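Local atomic coordinates of guanine nucleotide exchange factor p115rhogef (Homo sapiens, PDB entry 1IAP), a protein that probably activates Rho GTPases by promoting nucleotide exchange and, through the N-terminal RGS domain described here, probably engages heterotrimeric G protein alpha subunits. Residues Arg70-Pro75 with Gln103-Ala108. Sequence-based numbering, arbitrary orientation.
Sequences RVPVPP and QSQQVA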
ATOM      1  N   ARG A  70      -2.914  12.687   0.769  1.00 23.57           N
ATOM      2  CA  ARG A  70      -3.860  12.964  -0.303  1.00 27.11           C
ATOM      3  C   ARG A  70      -3.301  12.613  -1.671  1.00 24.18           C
ATOM      4  O   ARG A  70      -2.177  12.992  -2.013  1.00 26.39           O
ATOM      5  CB  ARG A  70      -4.292  14.432  -0.294  1.00 22.40           C
ATOM      6  CG  ARG A  70      -5.479  14.714  -1.212  1.00 25.98           C
ATOM      7  CD  ARG A  70      -5.988  16.141  -1.046  1.00 28.30           C
ATOM      8  NE  ARG A  70      -7.383  16.259  -1.461  1.00 43.18           N
ATOM      9  CZ  ARG A  70      -7.795  16.875  -2.564  1.00 49.12           C
ATOM     10  NH1 ARG A  70      -6.920  17.445  -3.383  1.00 54.93           N
ATOM     11  NH2 ARG A  70      -9.088  16.901  -2.859  1.00 50.35           N
ATOM     12  N   VAL A  71      -4.075  11.833  -2.417  1.00 22.05           N
ATOM     13  CA  VAL A  71      -3.702  11.427  -3.763  1.00 24.60           C
ATOM     14  C   VAL A  71      -4.508  12.289  -4.734  1.00 24.80           C
ATOM     15  O   VAL A  71      -5.530  12.862  -4.353  1.00 25.64           O
ATOM     16  CB  VAL A  71      -4.036   9.931  -4.022  1.00 30.78           C
ATOM     17  CG1 VAL A  71      -3.300   9.036  -3.031  1.00 25.52           C
ATOM     18  CG2 VAL A  71      -5.540   9.690  -3.936  1.00 28.90           C
ATOM     19  N   PRO A  72      -4.022  12.455  -5.976  1.00 24.49           N
ATOM     20  CA  PRO A  72      -4.766  13.264  -6.950  1.00 26.26           C
ATOM     21  C   PRO A  72      -6.107  12.579  -7.245  1.00 24.87           C
ATOM     22  O   PRO A  72      -6.158  11.480  -7.803  1.00 28.61           O
ATOM     23  CB  PRO A  72      -3.831  13.293  -8.166  1.00 29.40           C
ATOM     24  CG  PRO A  72      -2.996  12.047  -8.010  1.00 29.67           C
ATOM     25  CD  PRO A  72      -2.726  12.021  -6.529  1.00 27.97           C
ATOM     26  N   VAL A  73      -7.184  13.230  -6.820  1.00 26.12           N
ATOM     27  CA  VAL A  73      -8.538  12.705  -6.968  1.00 26.08           C
ATOM     28  C   VAL A  73      -9.221  13.134  -8.263  1.00 30.06           C
ATOM     29  O   VAL A  73      -9.112  14.287  -8.676  1.00 29.56           O
ATOM     30  CB  VAL A  73      -9.427  13.171  -5.782  1.00 29.29           C
ATOM     31  CG1 VAL A  73     -10.778  12.453  -5.799  1.00 30.89           C
ATOM     32  CG2 VAL A  73      -8.712  12.944  -4.453  1.00 31.03           C
ATOM     33  N   PRO A  74      -9.895  12.195  -8.949  1.00 34.28           N
ATOM     34  CA  PRO A  74     -10.589  12.535 -10.194  1.00 37.48           C
ATOM     35  C   PRO A  74     -11.646  13.592  -9.868  1.00 27.89           C
ATOM     36  O   PRO A  74     -12.470  13.395  -8.973  1.00 29.37           O
ATOM     37  CB  PRO A  74     -11.237  11.209 -10.585  1.00 37.54           C
ATOM     38  CG  PRO A  74     -10.252  10.210 -10.091  1.00 38.05           C
ATOM     39  CD  PRO A  74      -9.922  10.738  -8.721  1.00 36.67           C
ATOM     40  N   PRO A  75     -11.613  14.738 -10.564  1.00 32.11           N
ATOM     41  CA  PRO A  75     -12.574  15.823 -10.330  1.00 31.29           C
ATOM     42  C   PRO A  75     -14.031  15.391 -10.149  1.00 27.21           C
ATOM     43  O   PRO A  75     -14.730  15.927  -9.291  1.00 22.46           O
ATOM     44  CB  PRO A  75     -12.367  16.744 -11.540  1.00 33.36           C
ATOM     45  CG  PRO A  75     -11.631  15.903 -12.533  1.00 38.55           C
ATOM     46  CD  PRO A  75     -10.735  15.061 -11.697  1.00 29.65           C
ATOM     47  N   GLN A 103      -7.966   3.746 -10.370  1.00 25.97           N
ATOM     48  CA  GLN A 103      -7.622   3.856 -11.784  1.00 28.05           C
ATOM     49  C   GLN A 103      -6.710   5.060 -12.026  1.00 25.07           C
ATOM     50  O   GLN A 103      -5.724   4.959 -12.759  1.00 29.18           O
ATOM     51  CB  GLN A 103      -8.898   3.961 -12.630  1.00 37.03           C
ATOM     52  CG  GLN A 103      -8.719   3.589 -14.094  1.00 48.83           C
ATOM     53  CD  GLN A 103      -8.072   4.689 -14.917  1.00 57.67           C
ATOM     54  OE1 GLN A 103      -7.129   4.444 -15.669  1.00 65.06           O
ATOM     55  NE2 GLN A 103      -8.585   5.908 -14.783  1.00 60.37           N
ATOM     56  N   SER A 104      -7.014   6.174 -11.366  1.00 31.70           N
ATOM     57  CA  SER A 104      -6.232   7.402 -11.501  1.00 33.79           C
ATOM     58  C   SER A 104      -4.841   7.368 -10.856  1.00 35.73           C
ATOM     59  O   SER A 104      -4.076   8.328 -10.982  1.00 36.43           O
ATOM     60  CB  SER A 104      -7.023   8.596 -10.958  1.00 37.30           C
ATOM     61  OG  SER A 104      -7.385   8.398  -9.602  1.00 42.98           O
ATOM     62  N   GLN A 105      -4.522   6.287 -10.147  1.00 31.68           N
ATOM     63  CA  GLN A 105      -3.214   6.156  -9.499  1.00 28.81           C
ATOM     64  C   GLN A 105      -2.306   5.200 -10.275  1.00 30.67           C
ATOM     65  O   GLN A 105      -1.099   5.154 -10.036  1.00 26.52           O
ATOM     66  CB  GLN A 105      -3.358   5.628  -8.062  1.00 27.04           C
ATOM     67  CG  GLN A 105      -4.378   6.339  -7.191  1.00 26.93           C
ATOM     68  CD  GLN A 105      -4.094   7.815  -7.017  1.00 28.87           C
ATOM     69  OE1 GLN A 105      -2.984   8.211  -6.656  1.00 28.33           O
ATOM     70  NE2 GLN A 105      -5.106   8.641  -7.260  1.00 29.16           N
ATOM     71  N   GLN A 106      -2.891   4.438 -11.197  1.00 33.77           N
ATOM     72  CA  GLN A 106      -2.145   3.461 -11.992  1.00 32.61           C
ATOM     73  C   GLN A 106      -0.879   3.977 -12.671  1.00 36.17           C
ATOM     74  O   GLN A 106       0.140   3.288 -12.674  1.00 36.35           O
ATOM     75  CB  GLN A 106      -3.059   2.788 -13.023  1.00 39.95           C
ATOM     76  CG  GLN A 106      -4.125   1.881 -12.414  1.00 44.60           C
ATOM     77  CD  GLN A 106      -3.535   0.787 -11.535  1.00 53.96           C
ATOM     78  OE1 GLN A 106      -3.889   0.661 -10.362  1.00 52.55           O
ATOM     79  NE2 GLN A 106      -2.633  -0.011 -12.102  1.00 55.23           N
ATOM     80  N   VAL A 107      -0.933   5.182 -13.237  1.00 39.82           N
ATOM     81  CA  VAL A 107       0.235   5.755 -13.906  1.00 36.30           C
ATOM     82  C   VAL A 107       1.411   5.969 -12.945  1.00 32.03           C
ATOM     83  O   VAL A 107       2.520   5.506 -13.209  1.00 34.16           O
ATOM     84  CB  VAL A 107      -0.106   7.088 -14.624  1.00 35.85           C
ATOM     85  CG1 VAL A 107       1.171   7.782 -15.105  1.00 37.44           C
ATOM     86  CG2 VAL A 107      -1.018   6.819 -15.814  1.00 34.98           C
ATOM     87  N   ALA A 108       1.161   6.658 -11.833  1.00 31.81           N
ATOM     88  CA  ALA A 108       2.202   6.934 -10.842  1.00 30.73           C
ATOM     89  C   ALA A 108       2.782   5.654 -10.247  1.00 27.36           C
ATOM     90  O   ALA A 108       4.003   5.497 -10.179  1.00 32.53           O
ATOM     91  CB  ALA A 108       1.660   7.823  -9.736  1.00 24.60           C
TER
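The side chain of Q105 crosses that of V71 at about a right angle, its carboxamide against the valine, with OE1 3.3 Å from V71 CB and NE2 3.5 Å from V71 CG2. A branched valine suits this buried place: one methyl meets each end of the amide, while the residue also touches L63 and C36 of the flanking helices. The Q105 chain leaves with CG anti to its own carbonyl carbon (chi1 -49°) and bends at chi2 (-59°), which carries the amide to the loop. There NE2 gives a weak hydrogen bond to P72 O, 3.1 Å long and bent to 135° at the hydrogen; a second weak bond from NE2 reaches V101 O. This is the all-helical RGS-like domain, where 70-75 links helix 48-63 to helix 75-81 and a type I turn, Q103 to Q106, joins helix 91-103 to helix 106-121. With an alanine here in place of Q105 the amide is gone, which would probably leave P72 O without this donor and open a gap beside V71. Farther along, P74 brings CG of its ring up to S104, 3.4 Å from OG and 3.7 Å from S104 CB. Serine is small enough for the proline to come close, and its hydroxyl turns back to V101 O of helix 91-103, a hydrogen bond that satisfies it. P74 stands at the N-cap position, just before helix 75-81.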